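Local atomic coordinates of endo-beta-1,2-glucanase (Talaromyces funiculosus, PDB entry 6IMV), a protein that hydrolyses beta-1,2-glucosidic bonds within beta-1,2-glucan chains, acting as an endo-type glycoside hydrolase. Residues Q86-A91 / T439-L444; N246-G251 / T294-Y299; H304-V309 / V386-L391. All coordinates share one frame; numbering follows the deposited sequence.

Contact 1 of 3, residues Q86-A91 / T439-L444; sequences QVMLYA and TVNAIL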
loop_
_atom_site.group_PDB
_atom_site.type_symbol
_atom_site.label_atom_id
_atom_site.label_comp_id
_atom_site.label_asym_id
_atom_site.label_seq_id
_atom_site.Cartn_x
_atom_site.Cartn_y
_atom_site.Cartn_z
ATOM N N GLN A 86 0.107 7.953 -2.357
ATOM C CA GLN A 86 0.194 9.399 -2.423
ATOM C C GLN A 86 -1.219 9.997 -2.505
ATOM O O GLN A 86 -1.552 10.937 -1.783
ATOM C CB GLN A 86 1.051 9.784 -3.629
ATOM C CG GLN A 86 1.241 11.279 -3.825
ATOM C CD GLN A 86 2.010 11.578 -5.088
ATOM O OE1 GLN A 86 2.105 10.749 -5.989
ATOM N NE2 GLN A 86 2.559 12.778 -5.168
ATOM N N VAL A 87 -2.059 9.417 -3.364
ATOM C CA VAL A 87 -3.411 9.921 -3.588
ATOM C C VAL A 87 -4.248 9.749 -2.313
ATOM O O VAL A 87 -4.982 10.671 -1.933
ATOM C CB VAL A 87 -4.053 9.276 -4.832
ATOM C CG1 VAL A 87 -5.559 9.502 -4.893
ATOM C CG2 VAL A 87 -3.389 9.786 -6.105
ATOM N N MET A 88 -4.124 8.596 -1.648
ATOM C CA MET A 88 -4.859 8.340 -0.403
ATOM C C MET A 88 -4.486 9.397 0.648
ATOM O O MET A 88 -5.360 9.924 1.341
ATOM C CB MET A 88 -4.568 6.934 0.141
ATOM C CG MET A 88 -5.354 5.852 -0.555
ATOM S SD MET A 88 -5.160 4.221 0.219
ATOM C CE MET A 88 -3.610 3.703 -0.498
ATOM N N LEU A 89 -3.188 9.704 0.765
ATOM C CA LEU A 89 -2.707 10.734 1.695
ATOM C C LEU A 89 -3.373 12.072 1.343
ATOM O O LEU A 89 -3.849 12.782 2.232
ATOM C CB LEU A 89 -1.183 10.814 1.596
ATOM C CG LEU A 89 -0.435 11.756 2.538
ATOM C CD1 LEU A 89 -0.388 13.169 1.999
ATOM C CD2 LEU A 89 -0.978 11.746 3.951
ATOM N N TYR A 90 -3.393 12.402 0.044
ATOM C CA TYR A 90 -3.950 13.664 -0.436
ATOM C C TYR A 90 -5.466 13.734 -0.208
ATOM O O TYR A 90 -5.995 14.830 -0.024
ATOM C CB TYR A 90 -3.606 13.901 -1.908
ATOM C CG TYR A 90 -2.148 14.140 -2.207
ATOM C CD1 TYR A 90 -1.250 14.564 -1.242
ATOM C CD2 TYR A 90 -1.668 13.941 -3.488
ATOM C CE1 TYR A 90 0.087 14.763 -1.545
ATOM C CE2 TYR A 90 -0.337 14.142 -3.809
ATOM C CZ TYR A 90 0.546 14.565 -2.837
ATOM O OH TYR A 90 1.851 14.748 -3.166
ATOM N N ALA A 91 -6.155 12.587 -0.228
ATOM C CA ALA A 91 -7.588 12.543 0.043
ATOM C C ALA A 91 -7.848 13.031 1.473
ATOM O O ALA A 91 -8.723 13.874 1.689
ATOM C CB ALA A 91 -8.138 11.160 -0.204
ATOM N N THR A 439 2.084 2.705 6.141
ATOM C CA THR A 439 1.880 2.861 7.564
ATOM C C THR A 439 1.145 4.177 7.842
ATOM O O THR A 439 0.189 4.205 8.606
ATOM C CB THR A 439 3.203 2.799 8.330
ATOM O OG1 THR A 439 3.852 1.589 7.932
ATOM C CG2 THR A 439 3.001 2.838 9.831
ATOM N N VAL A 440 1.585 5.253 7.194
ATOM C CA VAL A 440 0.936 6.552 7.337
ATOM C C VAL A 440 -0.555 6.405 7.002
ATOM O O VAL A 440 -1.410 6.845 7.782
ATOM C CB VAL A 440 1.620 7.634 6.485
ATOM C CG1 VAL A 440 0.794 8.919 6.440
ATOM C CG2 VAL A 440 3.032 7.908 6.980
ATOM N N ASN A 441 -0.860 5.756 5.874
ATOM C CA ASN A 441 -2.248 5.614 5.413
ATOM C C ASN A 441 -3.058 4.768 6.408
ATOM O O ASN A 441 -4.241 5.027 6.614
ATOM C CB ASN A 441 -2.316 5.102 3.973
ATOM C CG ASN A 441 -2.238 6.237 2.976
ATOM O OD1 ASN A 441 -3.024 7.182 3.062
ATOM N ND2 ASN A 441 -1.298 6.166 2.043
ATOM N N ALA A 442 -2.418 3.790 7.058
ATOM C CA ALA A 442 -3.077 3.004 8.109
ATOM C C ALA A 442 -3.361 3.875 9.352
ATOM O O ALA A 442 -4.425 3.778 9.947
ATOM C CB ALA A 442 -2.253 1.788 8.437
ATOM N N ILE A 443 -2.403 4.721 9.738
ATOM C CA ILE A 443 -2.570 5.654 10.866
ATOM C C ILE A 443 -3.774 6.577 10.608
ATOM O O ILE A 443 -4.497 6.889 11.533
ATOM C CB ILE A 443 -1.272 6.449 11.117
ATOM C CG1 ILE A 443 -0.204 5.580 11.786
ATOM C CG2 ILE A 443 -1.541 7.732 11.897
ATOM C CD1 ILE A 443 1.196 6.162 11.741
ATOM N N LEU A 444 -3.998 6.972 9.347
ATOM C CA LEU A 444 -5.106 7.883 8.957
ATOM C C LEU A 444 -6.435 7.126 8.791
ATOM O O LEU A 444 -7.452 7.738 8.481
ATOM C CB LEU A 444 -4.728 8.590 7.651
ATOM C CG LEU A 444 -3.537 9.537 7.751
ATOM C CD1 LEU A 444 -3.158 10.064 6.381
ATOM C CD2 LEU A 444 -3.843 10.690 8.701
#
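Leu89 meets Val440 and Leu444 through a single methyl, and these two pairs make up the apolar side-chain packing of the contact. Leu89 CD2 lies 3.7 Å from Leu444 CD1 and 4.2 Å from Val440 CG1, the side chains crossing at a slant. Val440 and Leu444 are one helical turn apart and joined by the bond from Leu444 N to Val440 O (3.0 Å), which explains how one branch can touch both. Leu89 CG is trans to the backbone N (chi1 -176°), and that torsion, with chi2 at -85°, brings CD2 to the partner helix.

The amide of Asn441 makes the other contacts. Its OD1 rests 3.3 Å from Met88 CB, so the amide presses on the root of the methionine and not on its sulfur. Leu89 N is also close to OD1 (3.4 Å), but the angle is too poor for a hydrogen bond. The amide is held instead by ND2, which donates to the carbonyl O of Leu85, just before 86-91, and so ties the side chain of one helix to the backbone of the other.

The backbones approach most closely where Leu89 CA and Asn441 CA are 6.3 Å apart. The segment axes come within 9.8 Å and their directions differ by 29°, a buried contact between two helices running in nearly the same direction, consistent with an alpha/alpha-barrel core. Around the pair, helix 98-104 covers Leu89 and Val440 with Phe103, helix 30-41 backs Val440 through Leu38, and helix 112-133 packs against Val87 and Tyr90 on the far side of helix 80-94.

Contact 2 of 3, residues N246-G251 / T294-Y299; sequences NDPYEG and TVQKGY. With GLC (alpha-D-glucopyranose), chain D; NAG (2-acetamido-2-deoxy-beta-D-glucopyranose), chain H.
The wall of a sugar-binding site is built here, where Tyr249 packs beside Tyr299, while Asp247 and Glu250, in the same loop as Tyr249, hold a glucose unit (GLC). The sugar is gripped by these two carboxylates of 246-251: Asp247 OD2 accepts from GLC O6 (2.6 Å), and Glu250 takes two neighbouring hydroxyls, OE1 from GLC O4 (2.6 Å) and OE2 from GLC O3 (2.5 Å). From 294-299 comes an aromatic surface, since GLC C6 sits over one face of the Tyr299 ring, 3.6 Å from CG and toward the rim.

Between the segments the main polar link is the bond from Tyr249 OH to Lys297 O. At 2.5 Å it is short, and the hydroxyl approaches 33° off the carbonyl plane with a C=O...O angle of 124°. Tyr249 CE2 meets Tyr299 CB at 3.7 Å, the two side chains crossing nearly at right angles. Asp247 uses its other oxygen, OD1, to accept from Tyr249 N (3.0 Å), forming an Asx turn, so one carboxylate both binds sugar and shapes the loop that carries Tyr249.

Gln296, extended with CG opposite its backbone N, runs past Pro248 in the opposite direction, its OE1 near Pro248 CB. A water accepts from Gln296 NE2 (3.0 Å) and donates to Pro248 O, while Gln296 OE1 bonds to Tyr472.

The loop 246-251 leads into helix 252-261, and helix 163-182 touches Glu250. Strand 290-296, which carries Gln296, pairs antiparallel with strand 282-287, and helix 318-337 packs on Gln296 through Val323 and Phe324.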
loop_
_atom_site.group_PDB
_atom_site.type_symbol
_atom_site.label_atom_id
_atom_site.label_comp_id
_atom_site.label_asym_id
_atom_site.label_seq_id
_atom_site.Cartn_x
_atom_site.Cartn_y
_atom_site.Cartn_z
ATOM N N ASN A 246 -6.735 -13.668 -9.213
ATOM C CA ASN A 246 -7.715 -14.683 -8.820
ATOM C C ASN A 246 -7.642 -14.991 -7.318
ATOM O O ASN A 246 -8.140 -16.045 -6.875
ATOM C CB ASN A 246 -7.523 -15.962 -9.633
ATOM C CG ASN A 246 -6.223 -16.672 -9.330
ATOM O OD1 ASN A 246 -5.318 -16.092 -8.733
ATOM N ND2 ASN A 246 -6.136 -17.938 -9.706
ATOM N N ASP A 247 -7.080 -14.071 -6.524
ATOM C CA ASP A 247 -6.859 -14.352 -5.107
ATOM C C ASP A 247 -7.397 -13.216 -4.234
ATOM O O ASP A 247 -7.792 -12.168 -4.732
ATOM C CB ASP A 247 -5.382 -14.672 -4.883
ATOM C CG ASP A 247 -4.447 -13.504 -5.139
ATOM O OD1 ASP A 247 -4.814 -12.363 -4.789
ATOM O OD2 ASP A 247 -3.356 -13.752 -5.665
ATOM N N PRO A 248 -7.445 -13.389 -2.893
ATOM C CA PRO A 248 -7.993 -12.363 -2.006
ATOM C C PRO A 248 -7.045 -11.211 -1.614
ATOM O O PRO A 248 -7.378 -10.414 -0.713
ATOM C CB PRO A 248 -8.395 -13.124 -0.734
ATOM C CG PRO A 248 -7.831 -14.533 -0.881
ATOM C CD PRO A 248 -7.037 -14.597 -2.169
ATOM N N TYR A 249 -5.898 -11.097 -2.282
ATOM C CA TYR A 249 -4.890 -10.080 -1.928
ATOM C C TYR A 249 -5.204 -8.809 -2.740
ATOM O O TYR A 249 -6.361 -8.549 -3.027
ATOM C CB TYR A 249 -3.495 -10.716 -2.006
ATOM C CG TYR A 249 -3.495 -12.127 -1.468
ATOM C CD1 TYR A 249 -3.951 -12.410 -0.187
ATOM C CD2 TYR A 249 -3.138 -13.196 -2.269
ATOM C CE1 TYR A 249 -4.021 -13.715 0.287
ATOM C CE2 TYR A 249 -3.213 -14.504 -1.819
ATOM C CZ TYR A 249 -3.652 -14.768 -0.534
ATOM O OH TYR A 249 -3.715 -16.061 -0.095
ATOM N N GLU A 250 -4.189 -7.999 -3.067
ATOM C CA GLU A 250 -4.416 -6.598 -3.467
ATOM C C GLU A 250 -5.154 -6.525 -4.802
ATOM O O GLU A 250 -5.859 -5.550 -5.065
ATOM C CB GLU A 250 -3.112 -5.805 -3.583
ATOM C CG GLU A 250 -2.111 -6.078 -2.480
ATOM C CD GLU A 250 -1.060 -7.080 -2.907
ATOM O OE1 GLU A 250 -1.315 -8.297 -2.753
ATOM O OE2 GLU A 250 -0.024 -6.636 -3.470
ATOM N N GLY A 251 -4.999 -7.565 -5.629
ATOM C CA GLY A 251 -5.630 -7.645 -6.929
ATOM C C GLY A 251 -7.149 -7.662 -6.858
ATOM O O GLY A 251 -7.824 -7.384 -7.852
ATOM N N THR A 294 -7.350 -19.161 13.504
ATOM C CA THR A 294 -7.862 -19.275 12.143
ATOM C C THR A 294 -7.633 -17.959 11.399
ATOM O O THR A 294 -8.047 -16.880 11.866
ATOM C CB THR A 294 -9.354 -19.627 12.115
ATOM O OG1 THR A 294 -9.539 -20.820 12.874
ATOM C CG2 THR A 294 -9.876 -19.815 10.707
ATOM N N VAL A 295 -6.984 -18.066 10.234
ATOM C CA VAL A 295 -6.698 -16.927 9.392
ATOM C C VAL A 295 -7.059 -17.260 7.945
ATOM O O VAL A 295 -7.183 -18.427 7.560
ATOM C CB VAL A 295 -5.218 -16.512 9.496
ATOM C CG1 VAL A 295 -4.859 -16.111 10.911
ATOM C CG2 VAL A 295 -4.280 -17.600 8.987
ATOM N N GLN A 296 -7.180 -16.200 7.147
ATOM C CA GLN A 296 -7.126 -16.292 5.700
ATOM C C GLN A 296 -5.702 -16.668 5.277
ATOM O O GLN A 296 -4.741 -15.949 5.589
ATOM C CB GLN A 296 -7.495 -14.949 5.074
ATOM C CG GLN A 296 -7.408 -14.961 3.553
ATOM C CD GLN A 296 -7.748 -13.607 2.995
ATOM O OE1 GLN A 296 -8.894 -13.342 2.649
ATOM N NE2 GLN A 296 -6.752 -12.742 2.929
ATOM N N LYS A 297 -5.578 -17.777 4.547
ATOM C CA LYS A 297 -4.298 -18.212 4.029
ATOM C C LYS A 297 -3.733 -17.126 3.105
ATOM O O LYS A 297 -4.447 -16.588 2.269
ATOM C CB LYS A 297 -4.453 -19.544 3.301
ATOM C CG LYS A 297 -3.144 -20.243 2.967
ATOM C CD LYS A 297 -3.372 -21.565 2.275
ATOM C CE LYS A 297 -2.076 -22.287 1.994
ATOM N NZ LYS A 297 -2.334 -23.597 1.359
ATOM N N GLY A 298 -2.459 -16.782 3.313
ATOM C CA GLY A 298 -1.783 -15.736 2.567
ATOM C C GLY A 298 -1.064 -16.276 1.340
ATOM O O GLY A 298 -1.005 -17.482 1.103
ATOM N N TYR A 299 -0.512 -15.365 0.536
ATOM C CA TYR A 299 0.381 -15.768 -0.527
ATOM C C TYR A 299 1.730 -16.114 0.117
ATOM O O TYR A 299 2.157 -17.285 0.097
ATOM C CB TYR A 299 0.438 -14.713 -1.636
ATOM C CG TYR A 299 1.051 -15.228 -2.912
ATOM C CD1 TYR A 299 0.421 -16.211 -3.659
ATOM C CD2 TYR A 299 2.283 -14.771 -3.346
ATOM C CE1 TYR A 299 0.987 -16.709 -4.822
ATOM C CE2 TYR A 299 2.859 -15.249 -4.514
ATOM C CZ TYR A 299 2.212 -16.225 -5.249
ATOM O OH TYR A 299 2.791 -16.695 -6.387
HETATM C C1 GLC D . 2.154 -10.872 -7.174
HETATM C C2 GLC D . 1.912 -9.424 -6.810
HETATM C C3 GLC D . 1.810 -9.257 -5.305
HETATM C C4 GLC D . 0.683 -10.124 -4.774
HETATM C C5 GLC D . 0.944 -11.577 -5.176
HETATM C C6 GLC D . -0.229 -12.477 -4.799
HETATM O O1 GLC D . 3.473 -11.193 -6.683
HETATM O O2 GLC D . 3.033 -8.662 -7.283
HETATM O O3 GLC D . 1.562 -7.899 -4.943
HETATM O O4 GLC D . 0.572 -9.960 -3.354
HETATM O O5 GLC D . 1.143 -11.682 -6.591
HETATM O O6 GLC D . -1.421 -12.074 -5.481
HETATM C C1 NAG H . -1.362 -22.426 -3.815
HETATM C C2 NAG H . -1.662 -23.863 -3.396
HETATM C C3 NAG H . -2.047 -24.645 -4.644
HETATM C C4 NAG H . -3.292 -24.004 -5.250
HETATM C C5 NAG H . -2.899 -22.598 -5.723
HETATM C C6 NAG H . -4.045 -21.834 -6.380
HETATM C C7 NAG H . -0.397 -24.695 -1.454
HETATM C C8 NAG H . 0.887 -25.297 -0.996
HETATM N N2 NAG H . -0.515 -24.488 -2.761
HETATM O O3 NAG H . -2.315 -25.987 -4.276
HETATM O O4 NAG H . -3.842 -24.838 -6.277
HETATM O O5 NAG H . -2.459 -21.868 -4.568
HETATM O O6 NAG H . -5.226 -21.930 -5.568
HETATM O O7 NAG H . -1.263 -24.398 -0.659
HETATM O O HOH W 1 -6.500 -9.990 1.790
#

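Contact 3 of 3, residues H304-V309 / V386-L391; sequences HETWKV and VFPTVL. With GLC (alpha-D-glucopyranose), chain D.
The glucose oxygen GLC O4, which also bonds to Glu250, accepts from His304 NE2 at 3.0 Å. The same N-H leans toward GLC O3 as well, but that bond is weak: 3.3 Å with an angle of 140°. At the opposite nitrogen, ND1 bonds to Ser302 OG, so both ring nitrogens have partners that fix the rotation of the imidazole. The CG of Glu305 lies over one face of this ring, toward its rim, and the Glu305 carboxylate turns back to the backbone N of Tyr299 and Trp300. Replacing His304 with an alanine would probably leave GLC O4 and O3 without this N-H donor and Ser302 OG without its imidazole partner.

Behind the sugar-binding ring, the backbone of His304 is touched by Phe387, whose ring comes edge-on. Its CE2 reaches within 3.9 Å of His304 CA, and CZ sits 4.0 Å from Trp307 N, both near the ring plane. Phe387 has CG between the backbone N and the carbonyl carbon (chi1 89°), which carries the ring over Pro388 and brings its edge to the backbone of 304-307. Pro388 CD covers one face of the ring toward its rim.

The arrangement is a short 3-10 turn leaning on helix 387-392, consistent with an alpha/alpha-barrel, in which loops at the helix ends probably line the substrate cleft. Two aliphatic contacts extend it along the helix. Thr306 turns its methyl, not its hydroxyl, to the helix: CG2 meets Pro388 CB at 4.0 Å. One helical turn beyond Phe387, Leu391 CD1 touches Val309 CG2 at 3.5 Å, two methyls in tight contact. Phe387 also packs on Ser438 and Ala442 of helix 433-443, and Thr306 on Phe324 and Arg331 of helix 318-337.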
loop_
_atom_site.group_PDB
_atom_site.type_symbol
_atom_site.label_atom_id
_atom_site.label_comp_id
_atom_site.label_asym_id
_atom_site.label_seq_id
_atom_site.Cartn_x
_atom_site.Cartn_y
_atom_site.Cartn_z
ATOM N N HIS A 304 1.739 -6.720 3.130
ATOM C CA HIS A 304 1.286 -5.937 1.963
ATOM C C HIS A 304 0.041 -6.566 1.329
ATOM O O HIS A 304 -0.745 -5.854 0.717
ATOM C CB HIS A 304 2.409 -5.743 0.927
ATOM C CG HIS A 304 2.536 -6.865 -0.045
ATOM N ND1 HIS A 304 3.181 -8.049 0.267
ATOM C CD2 HIS A 304 2.100 -7.001 -1.313
ATOM C CE1 HIS A 304 3.127 -8.868 -0.767
ATOM N NE2 HIS A 304 2.475 -8.248 -1.746
ATOM N N GLU A 305 -0.138 -7.886 1.499
ATOM C CA GLU A 305 -1.251 -8.633 0.884
ATOM C C GLU A 305 -2.619 -8.148 1.397
ATOM O O GLU A 305 -3.637 -8.448 0.779
ATOM C CB GLU A 305 -1.091 -10.138 1.135
ATOM C CG GLU A 305 0.143 -10.730 0.488
ATOM C CD GLU A 305 0.582 -12.080 1.051
ATOM O OE1 GLU A 305 -0.244 -12.767 1.683
ATOM O OE2 GLU A 305 1.768 -12.426 0.881
ATOM N N THR A 306 -2.629 -7.389 2.505
ATOM C CA THR A 306 -3.836 -6.929 3.198
ATOM C C THR A 306 -4.257 -5.521 2.730
ATOM O O THR A 306 -5.257 -4.991 3.193
ATOM C CB THR A 306 -3.588 -7.003 4.713
ATOM O OG1 THR A 306 -3.379 -8.378 5.039
ATOM C CG2 THR A 306 -4.718 -6.453 5.551
ATOM N N TRP A 307 -3.514 -4.957 1.766
ATOM C CA TRP A 307 -3.664 -3.599 1.209
ATOM C C TRP A 307 -5.126 -3.216 0.927
ATOM O O TRP A 307 -5.493 -2.057 1.112
ATOM C CB TRP A 307 -2.837 -3.522 -0.074
ATOM C CG TRP A 307 -2.522 -2.177 -0.649
ATOM C CD1 TRP A 307 -3.388 -1.239 -1.129
ATOM C CD2 TRP A 307 -1.198 -1.695 -0.958
ATOM N NE1 TRP A 307 -2.695 -0.186 -1.668
ATOM C CE2 TRP A 307 -1.349 -0.444 -1.597
ATOM C CE3 TRP A 307 0.094 -2.205 -0.767
ATOM C CZ2 TRP A 307 -0.255 0.313 -2.019
ATOM C CZ3 TRP A 307 1.173 -1.461 -1.192
ATOM C CH2 TRP A 307 0.999 -0.219 -1.810
ATOM N N LYS A 308 -5.934 -4.157 0.427
ATOM C CA LYS A 308 -7.287 -3.858 -0.057
ATOM C C LYS A 308 -8.148 -3.216 1.038
ATOM O O LYS A 308 -9.022 -2.417 0.728
ATOM C CB LYS A 308 -7.973 -5.109 -0.609
ATOM C CG LYS A 308 -8.360 -6.156 0.426
ATOM C CD LYS A 308 -8.727 -7.493 -0.177
ATOM C CE LYS A 308 -9.312 -8.453 0.836
ATOM N NZ LYS A 308 -9.805 -9.694 0.196
ATOM N N VAL A 309 -7.902 -3.560 2.309
ATOM C CA VAL A 309 -8.767 -3.115 3.411
ATOM C C VAL A 309 -8.571 -1.611 3.664
ATOM O O VAL A 309 -9.426 -0.996 4.290
ATOM C CB VAL A 309 -8.549 -3.938 4.695
ATOM C CG1 VAL A 309 -8.657 -5.426 4.423
ATOM C CG2 VAL A 309 -7.236 -3.601 5.384
ATOM N N VAL A 386 3.716 -3.444 10.154
ATOM C CA VAL A 386 2.749 -3.121 11.212
ATOM C C VAL A 386 1.460 -2.495 10.647
ATOM O O VAL A 386 0.522 -2.314 11.408
ATOM C CB VAL A 386 3.348 -2.167 12.262
ATOM C CG1 VAL A 386 4.710 -2.628 12.749
ATOM C CG2 VAL A 386 3.402 -0.731 11.759
ATOM N N PHE A 387 1.407 -2.113 9.366
ATOM C CA PHE A 387 0.267 -1.296 8.907
ATOM C C PHE A 387 -1.061 -2.018 9.168
ATOM O O PHE A 387 -1.993 -1.380 9.647
ATOM C CB PHE A 387 0.454 -0.780 7.474
ATOM C CG PHE A 387 -0.040 -1.660 6.360
ATOM C CD1 PHE A 387 -1.394 -1.783 6.096
ATOM C CD2 PHE A 387 0.857 -2.322 5.535
ATOM C CE1 PHE A 387 -1.842 -2.584 5.058
ATOM C CE2 PHE A 387 0.406 -3.126 4.501
ATOM C CZ PHE A 387 -0.942 -3.244 4.254
ATOM N N PRO A 388 -1.214 -3.343 8.932
ATOM C CA PRO A 388 -2.494 -4.008 9.178
ATOM C C PRO A 388 -2.823 -4.092 10.679
ATOM O O PRO A 388 -3.990 -4.066 11.054
ATOM C CB PRO A 388 -2.336 -5.427 8.595
ATOM C CG PRO A 388 -1.045 -5.385 7.806
ATOM C CD PRO A 388 -0.209 -4.278 8.412
ATOM N N THR A 389 -1.783 -4.185 11.515
ATOM C CA THR A 389 -1.934 -4.199 12.961
ATOM C C THR A 389 -2.488 -2.843 13.427
ATOM O O THR A 389 -3.376 -2.787 14.286
ATOM C CB THR A 389 -0.605 -4.526 13.651
ATOM O OG1 THR A 389 0.071 -5.549 12.918
ATOM C CG2 THR A 389 -0.795 -4.953 15.087
ATOM N N VAL A 390 -1.970 -1.760 12.835
ATOM C CA VAL A 390 -2.334 -0.397 13.209
ATOM C C VAL A 390 -3.851 -0.195 13.050
ATOM O O VAL A 390 -4.464 0.497 13.864
ATOM C CB VAL A 390 -1.535 0.641 12.398
ATOM C CG1 VAL A 390 -2.158 2.030 12.481
ATOM C CG2 VAL A 390 -0.078 0.677 12.833
ATOM N N LEU A 391 -4.446 -0.799 12.013
ATOM C CA LEU A 391 -5.885 -0.652 11.739
ATOM C C LEU A 391 -6.731 -1.194 12.901
ATOM O O LEU A 391 -7.827 -0.685 13.134
ATOM C CB LEU A 391 -6.229 -1.353 10.424
ATOM C CG LEU A 391 -5.629 -0.716 9.166
ATOM C CD1 LEU A 391 -5.926 -1.544 7.931
ATOM C CD2 LEU A 391 -6.131 0.712 8.985
HETATM C C1 GLC D . 2.154 -10.872 -7.174
HETATM C C2 GLC D . 1.912 -9.424 -6.810
HETATM C C3 GLC D . 1.810 -9.257 -5.305
HETATM C C4 GLC D . 0.683 -10.124 -4.774
HETATM C C5 GLC D . 0.944 -11.577 -5.176
HETATM C C6 GLC D . -0.229 -12.477 -4.799
HETATM O O1 GLC D . 3.473 -11.193 -6.683
HETATM O O2 GLC D . 3.033 -8.662 -7.283
HETATM O O3 GLC D . 1.562 -7.899 -4.943
HETATM O O4 GLC D . 0.572 -9.960 -3.354
HETATM O O5 GLC D . 1.143 -11.682 -6.591
HETATM O O6 GLC D . -1.421 -12.074 -5.481
#

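In the fold
All three contacts are mainly buried, but their depths differ: the centres of contacts 1 and 3 lie about 9 and 8 Å from the chain's centre, that of contact 2 about 15 Å. Contacts 1 and 3 share a helix-helix boundary, for Ala442 CB of helix 433-443 packs 3.4 Å from Phe387 O. Contacts 2 and 3 both touch GLC and are joined through Glu305 OE1, which accepts from Tyr299 N, and through Lys308 NZ, which bonds to Pro248 O. Chemistry follows place. Between helices, contact 1 is largely apolar with one amide; contact 3 pairs apolar packing with a sugar-facing histidine; contact 2, of loops and a strand end, relies on carboxylates, a tyrosine hydroxyl and water.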